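Local coordinates for protein thiaminase-I (Naegleria gruberi, PDB 4HCW) that belongs to the thiaminase family and probably has the two-lobed alpha/beta fold seen in periplasmic binding proteins, at residues S104-L118 with Y259-L271. Sequence-based numbering, arbitrary orientation.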
loop_
_atom_site.group_PDB
_atom_site.type_symbol
_atom_site.label_atom_id
_atom_site.label_comp_id
_atom_site.label_asym_id
_atom_site.label_seq_id
_atom_site.Cartn_x
_atom_site.Cartn_y
_atom_site.Cartn_z
ATOM N N SER A 104 2.158 1.285 -12.137
ATOM C CA SER A 104 3.020 1.306 -10.962
ATOM C C SER A 104 4.088 0.220 -11.031
ATOM O O SER A 104 5.114 0.304 -10.355
ATOM C CB SER A 104 2.193 1.139 -9.686
ATOM O OG SER A 104 1.621 -0.155 -9.615
ATOM N N ALA A 105 3.841 -0.797 -11.849
ATOM C CA ALA A 105 4.771 -1.913 -11.983
ATOM C C ALA A 105 5.694 -1.737 -13.184
ATOM O O ALA A 105 6.703 -2.432 -13.308
ATOM C CB ALA A 105 4.010 -3.226 -12.083
ATOM N N SER A 106 5.344 -0.807 -14.067
ATOM C CA SER A 106 6.132 -0.570 -15.273
ATOM C C SER A 106 7.138 0.559 -15.077
ATOM O O SER A 106 6.794 1.632 -14.582
ATOM C CB SER A 106 5.219 -0.258 -16.462
ATOM O OG SER A 106 4.506 0.948 -16.256
ATOM N N VAL A 107 8.383 0.307 -15.468
ATOM C CA VAL A 107 9.435 1.312 -15.379
ATOM C C VAL A 107 10.046 1.567 -16.753
ATOM O O VAL A 107 10.661 0.675 -17.341
ATOM C CB VAL A 107 10.545 0.888 -14.399
ATOM C CG1 VAL A 107 11.657 1.925 -14.375
ATOM C CG2 VAL A 107 9.971 0.681 -13.004
ATOM N N ASN A 108 9.867 2.788 -17.255
ATOM C CA ASN A 108 10.360 3.181 -18.573
ATOM C C ASN A 108 9.835 2.287 -19.695
ATOM O O ASN A 108 10.602 1.811 -20.531
ATOM C CB ASN A 108 11.892 3.223 -18.598
ATOM C CG ASN A 108 12.464 4.215 -17.604
ATOM O OD1 ASN A 108 11.862 5.253 -17.328
ATOM N ND2 ASN A 108 13.634 3.899 -17.060
ATOM N N GLY A 109 8.525 2.063 -19.700
ATOM C CA GLY A 109 7.892 1.256 -20.728
ATOM C C GLY A 109 7.845 -0.222 -20.390
ATOM O O GLY A 109 6.792 -0.853 -20.475
ATOM N N SER A 110 8.991 -0.774 -20.006
ATOM C CA SER A 110 9.092 -2.195 -19.690
ATOM C C SER A 110 8.414 -2.532 -18.365
ATOM O O SER A 110 8.217 -1.661 -17.517
ATOM C CB SER A 110 10.558 -2.630 -19.650
ATOM O OG SER A 110 11.203 -2.366 -20.883
ATOM N N VAL A 111 8.058 -3.802 -18.197
ATOM C CA VAL A 111 7.445 -4.279 -16.963
ATOM C C VAL A 111 8.504 -4.956 -16.097
ATOM O O VAL A 111 9.347 -5.695 -16.605
ATOM C CB VAL A 111 6.301 -5.272 -17.255
ATOM C CG1 VAL A 111 5.617 -5.699 -15.966
ATOM C CG2 VAL A 111 5.296 -4.649 -18.211
ATOM N N TYR A 112 8.464 -4.702 -14.792
ATOM C CA TYR A 112 9.492 -5.220 -13.893
ATOM C C TYR A 112 8.954 -6.014 -12.704
ATOM O O TYR A 112 9.661 -6.201 -11.714
ATOM C CB TYR A 112 10.391 -4.083 -13.399
ATOM C CG TYR A 112 11.352 -3.568 -14.446
ATOM C CD1 TYR A 112 10.957 -2.603 -15.363
ATOM C CD2 TYR A 112 12.653 -4.047 -14.516
ATOM C CE1 TYR A 112 11.833 -2.131 -16.322
ATOM C CE2 TYR A 112 13.536 -3.581 -15.472
ATOM C CZ TYR A 112 13.120 -2.623 -16.373
ATOM O OH TYR A 112 13.995 -2.155 -17.326
ATOM N N GLY A 113 7.715 -6.487 -12.795
ATOM C CA GLY A 113 7.170 -7.313 -11.735
ATOM C C GLY A 113 5.680 -7.590 -11.782
ATOM O O GLY A 113 4.933 -6.949 -12.522
ATOM N N PHE A 114 5.254 -8.558 -10.975
ATOM C CA PHE A 114 3.850 -8.929 -10.870
ATOM C C PHE A 114 3.224 -8.245 -9.663
ATOM O O PHE A 114 3.636 -8.487 -8.529
ATOM C CB PHE A 114 3.702 -10.444 -10.714
ATOM C CG PHE A 114 4.507 -11.243 -11.700
ATOM C CD1 PHE A 114 5.803 -11.630 -11.403
ATOM C CD2 PHE A 114 3.963 -11.619 -12.916
ATOM C CE1 PHE A 114 6.545 -12.368 -12.303
ATOM C CE2 PHE A 114 4.700 -12.360 -13.822
ATOM C CZ PHE A 114 5.994 -12.733 -13.514
ATOM N N PRO A 115 2.225 -7.385 -9.902
ATOM C CA PRO A 115 1.509 -6.693 -8.826
ATOM C C PRO A 115 0.847 -7.679 -7.867
ATOM O O PRO A 115 0.133 -8.578 -8.310
ATOM C CB PRO A 115 0.445 -5.892 -9.578
ATOM C CG PRO A 115 1.015 -5.694 -10.937
ATOM C CD PRO A 115 1.765 -6.955 -11.234
ATOM N N GLN A 116 1.085 -7.509 -6.570
ATOM C CA GLN A 116 0.553 -8.426 -5.567
ATOM C C GLN A 116 -0.515 -7.779 -4.693
ATOM O O GLN A 116 -1.654 -8.243 -4.643
ATOM C CB GLN A 116 1.678 -8.976 -4.688
ATOM C CG GLN A 116 1.192 -9.882 -3.569
ATOM C CD GLN A 116 2.326 -10.502 -2.780
ATOM O OE1 GLN A 116 3.476 -10.076 -2.882
ATOM N NE2 GLN A 116 2.008 -11.519 -1.987
ATOM N N TYR A 117 -0.139 -6.709 -4.001
ATOM C CA TYR A 117 -1.045 -6.045 -3.071
ATOM C C TYR A 117 -1.401 -4.635 -3.527
ATOM O O TYR A 117 -0.610 -3.966 -4.193
ATOM C CB TYR A 117 -0.429 -5.995 -1.671
ATOM C CG TYR A 117 -0.190 -7.354 -1.055
ATOM C CD1 TYR A 117 -1.124 -8.372 -1.187
ATOM C CD2 TYR A 117 0.973 -7.619 -0.344
ATOM C CE1 TYR A 117 -0.909 -9.617 -0.624
ATOM C CE2 TYR A 117 1.198 -8.861 0.221
ATOM C CZ TYR A 117 0.253 -9.856 0.079
ATOM O OH TYR A 117 0.474 -11.094 0.640
ATOM N N LEU A 118 -2.599 -4.194 -3.164
ATOM C CA LEU A 118 -3.042 -2.835 -3.438
ATOM C C LEU A 118 -3.360 -2.157 -2.113
ATOM O O LEU A 118 -4.110 -2.694 -1.300
ATOM C CB LEU A 118 -4.279 -2.845 -4.336
ATOM C CG LEU A 118 -4.292 -1.865 -5.512
ATOM C CD1 LEU A 118 -5.611 -1.950 -6.264
ATOM C CD2 LEU A 118 -4.026 -0.441 -5.047
ATOM N N TYR A 259 -4.212 8.840 -4.202
ATOM C CA TYR A 259 -2.971 8.081 -4.307
ATOM C C TYR A 259 -3.111 6.691 -3.695
ATOM O O TYR A 259 -3.734 6.525 -2.647
ATOM C CB TYR A 259 -1.823 8.833 -3.629
ATOM C CG TYR A 259 -1.177 9.889 -4.498
ATOM C CD1 TYR A 259 -1.814 11.095 -4.751
ATOM C CD2 TYR A 259 0.076 9.678 -5.060
ATOM C CE1 TYR A 259 -1.224 12.062 -5.545
ATOM C CE2 TYR A 259 0.674 10.639 -5.852
ATOM C CZ TYR A 259 0.020 11.829 -6.092
ATOM O OH TYR A 259 0.613 12.787 -6.883
ATOM N N VAL A 260 -2.531 5.695 -4.359
ATOM C CA VAL A 260 -2.512 4.335 -3.832
ATOM C C VAL A 260 -1.098 3.767 -3.823
ATOM O O VAL A 260 -0.218 4.243 -4.543
ATOM C CB VAL A 260 -3.414 3.380 -4.646
ATOM C CG1 VAL A 260 -4.832 3.926 -4.743
ATOM C CG2 VAL A 260 -2.825 3.136 -6.028
ATOM N N TYR A 261 -0.886 2.747 -2.998
ATOM C CA TYR A 261 0.382 2.032 -2.960
ATOM C C TYR A 261 0.184 0.632 -3.528
ATOM O O TYR A 261 -0.862 0.017 -3.326
ATOM C CB TYR A 261 0.905 1.931 -1.526
ATOM C CG TYR A 261 1.076 3.259 -0.820
ATOM C CD1 TYR A 261 2.210 4.035 -1.022
ATOM C CD2 TYR A 261 0.110 3.726 0.062
ATOM C CE1 TYR A 261 2.372 5.245 -0.373
ATOM C CE2 TYR A 261 0.264 4.936 0.715
ATOM C CZ TYR A 261 1.396 5.691 0.494
ATOM O OH TYR A 261 1.554 6.895 1.143
ATOM N N THR A 262 1.185 0.128 -4.242
ATOM C CA THR A 262 1.124 -1.229 -4.775
ATOM C C THR A 262 2.383 -2.018 -4.442
ATOM O O THR A 262 3.498 -1.574 -4.716
ATOM C CB THR A 262 0.926 -1.244 -6.305
ATOM O OG1 THR A 262 2.049 -0.624 -6.943
ATOM C CG2 THR A 262 -0.350 -0.513 -6.695
ATOM N N ASP A 263 2.198 -3.190 -3.843
ATOM C CA ASP A 263 3.306 -4.101 -3.589
ATOM C C ASP A 263 3.483 -5.014 -4.794
ATOM O O ASP A 263 2.516 -5.583 -5.301
ATOM C CB ASP A 263 3.053 -4.919 -2.324
ATOM C CG ASP A 263 3.029 -4.063 -1.074
ATOM O OD1 ASP A 263 3.828 -3.106 -0.996
ATOM O OD2 ASP A 263 2.212 -4.342 -0.172
ATOM N N VAL A 264 4.722 -5.149 -5.255
ATOM C CA VAL A 264 4.996 -5.863 -6.495
ATOM C C VAL A 264 5.986 -7.014 -6.317
ATOM O O VAL A 264 7.073 -6.835 -5.766
ATOM C CB VAL A 264 5.522 -4.900 -7.580
ATOM C CG1 VAL A 264 6.010 -5.670 -8.791
ATOM C CG2 VAL A 264 4.440 -3.904 -7.975
ATOM N N LEU A 265 5.593 -8.196 -6.784
ATOM C CA LEU A 265 6.479 -9.354 -6.809
ATOM C C LEU A 265 7.402 -9.280 -8.019
ATOM O O LEU A 265 6.942 -9.225 -9.158
ATOM C CB LEU A 265 5.668 -10.648 -6.859
ATOM C CG LEU A 265 5.026 -11.118 -5.553
ATOM C CD1 LEU A 265 3.967 -12.171 -5.828
ATOM C CD2 LEU A 265 6.088 -11.660 -4.613
ATOM N N ALA A 266 8.707 -9.278 -7.767
ATOM C CA ALA A 266 9.687 -9.211 -8.843
ATOM C C ALA A 266 10.785 -10.247 -8.641
ATOM O O ALA A 266 11.013 -10.711 -7.525
ATOM C CB ALA A 266 10.283 -7.816 -8.933
ATOM N N LEU A 267 11.463 -10.606 -9.726
ATOM C CA LEU A 267 12.547 -11.578 -9.657
ATOM C C LEU A 267 13.899 -10.925 -9.912
ATOM O O LEU A 267 13.997 -9.944 -10.648
ATOM C CB LEU A 267 12.321 -12.724 -10.649
ATOM C CG LEU A 267 11.283 -12.546 -11.756
ATOM C CD1 LEU A 267 11.677 -13.354 -12.979
ATOM C CD2 LEU A 267 9.910 -12.976 -11.266
ATOM N N ASN A 268 14.939 -11.477 -9.294
ATOM C CA ASN A 268 16.293 -10.976 -9.478
ATOM C C ASN A 268 16.738 -11.145 -10.926
ATOM O O ASN A 268 16.362 -12.109 -11.593
ATOM C CB ASN A 268 17.259 -11.689 -8.530
ATOM C CG ASN A 268 18.543 -10.914 -8.313
ATOM O OD1 ASN A 268 19.085 -10.311 -9.239
ATOM N ND2 ASN A 268 19.040 -10.927 -7.081
ATOM N N SER A 269 17.536 -10.200 -11.410
ATOM C CA SER A 269 17.981 -10.217 -12.796
ATOM C C SER A 269 19.053 -11.271 -13.041
ATOM O O SER A 269 19.293 -11.665 -14.181
ATOM C CB SER A 269 18.498 -8.839 -13.208
ATOM O OG SER A 269 19.607 -8.456 -12.412
ATOM N N ASN A 270 19.696 -11.729 -11.971
ATOM C CA ASN A 270 20.762 -12.716 -12.100
ATOM C C ASN A 270 20.245 -14.150 -12.161
ATOM O O ASN A 270 21.024 -15.100 -12.087
ATOM C CB ASN A 270 21.798 -12.560 -10.980
ATOM C CG ASN A 270 21.309 -13.092 -9.646
ATOM O OD1 ASN A 270 20.106 -13.176 -9.397
ATOM N ND2 ASN A 270 22.246 -13.456 -8.778
ATOM N N LEU A 271 18.930 -14.302 -12.296
ATOM C CA LEU A 271 18.332 -15.627 -12.419
ATOM C C LEU A 271 18.754 -16.302 -13.719
ATOM O O LEU A 271 19.130 -15.635 -14.685
ATOM C CB LEU A 271 16.804 -15.557 -12.336
ATOM C CG LEU A 271 16.165 -15.348 -10.961
ATOM C CD1 LEU A 271 14.654 -15.482 -11.059
ATOM C CD2 LEU A 271 16.726 -16.326 -9.939
#
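Val264 packs on Gly113, the residue before strand 114-118: its CG1, anti to the backbone N (chi1 171°), sits 3.6 Å from Gly113 CA, while CG2 lies beside Pro115 CA and Ala105 CB. Phe114 meets Leu267 at the ring edge, CE1 to CD2 3.6 Å. At the other end, Leu118 CD2 packs on Val260 CB at 3.9 Å. The isobutyl group of Leu265 crosses the extended side chain of Gln116, whose OE1 is hydrogen-bonded to Ser67 OG on strand 65-69. Phe114 and Leu265 exchange two backbone hydrogen bonds, Phe114 N to Leu265 O being 2.6 Å long. A classic beta bulge follows: Asp263 O accepts from Gln116 N (2.7 Å) and Tyr117 N (3.2 Å), and Asp263 N returns a bond to Tyr117 O. Asp263 OD2 lies at the Tyr117 ring edge, 3.5 Å from CD2, with carboxylate and ring planes 83° apart. At the polar edge Ser104 OG and Thr262 OG1 lie 2.7 Å apart; Ser104 OG also bonds Val101 O, and Thr262 OG1 bonds Ser70 OG. Two strands distant in sequence thus pair antiparallel, 260-267 running between 110-125 and 65-69, with helix 275-288 on the Phe114 face, through Ile283, and helix 99-105 on the opposite, Pro115-Leu118 face.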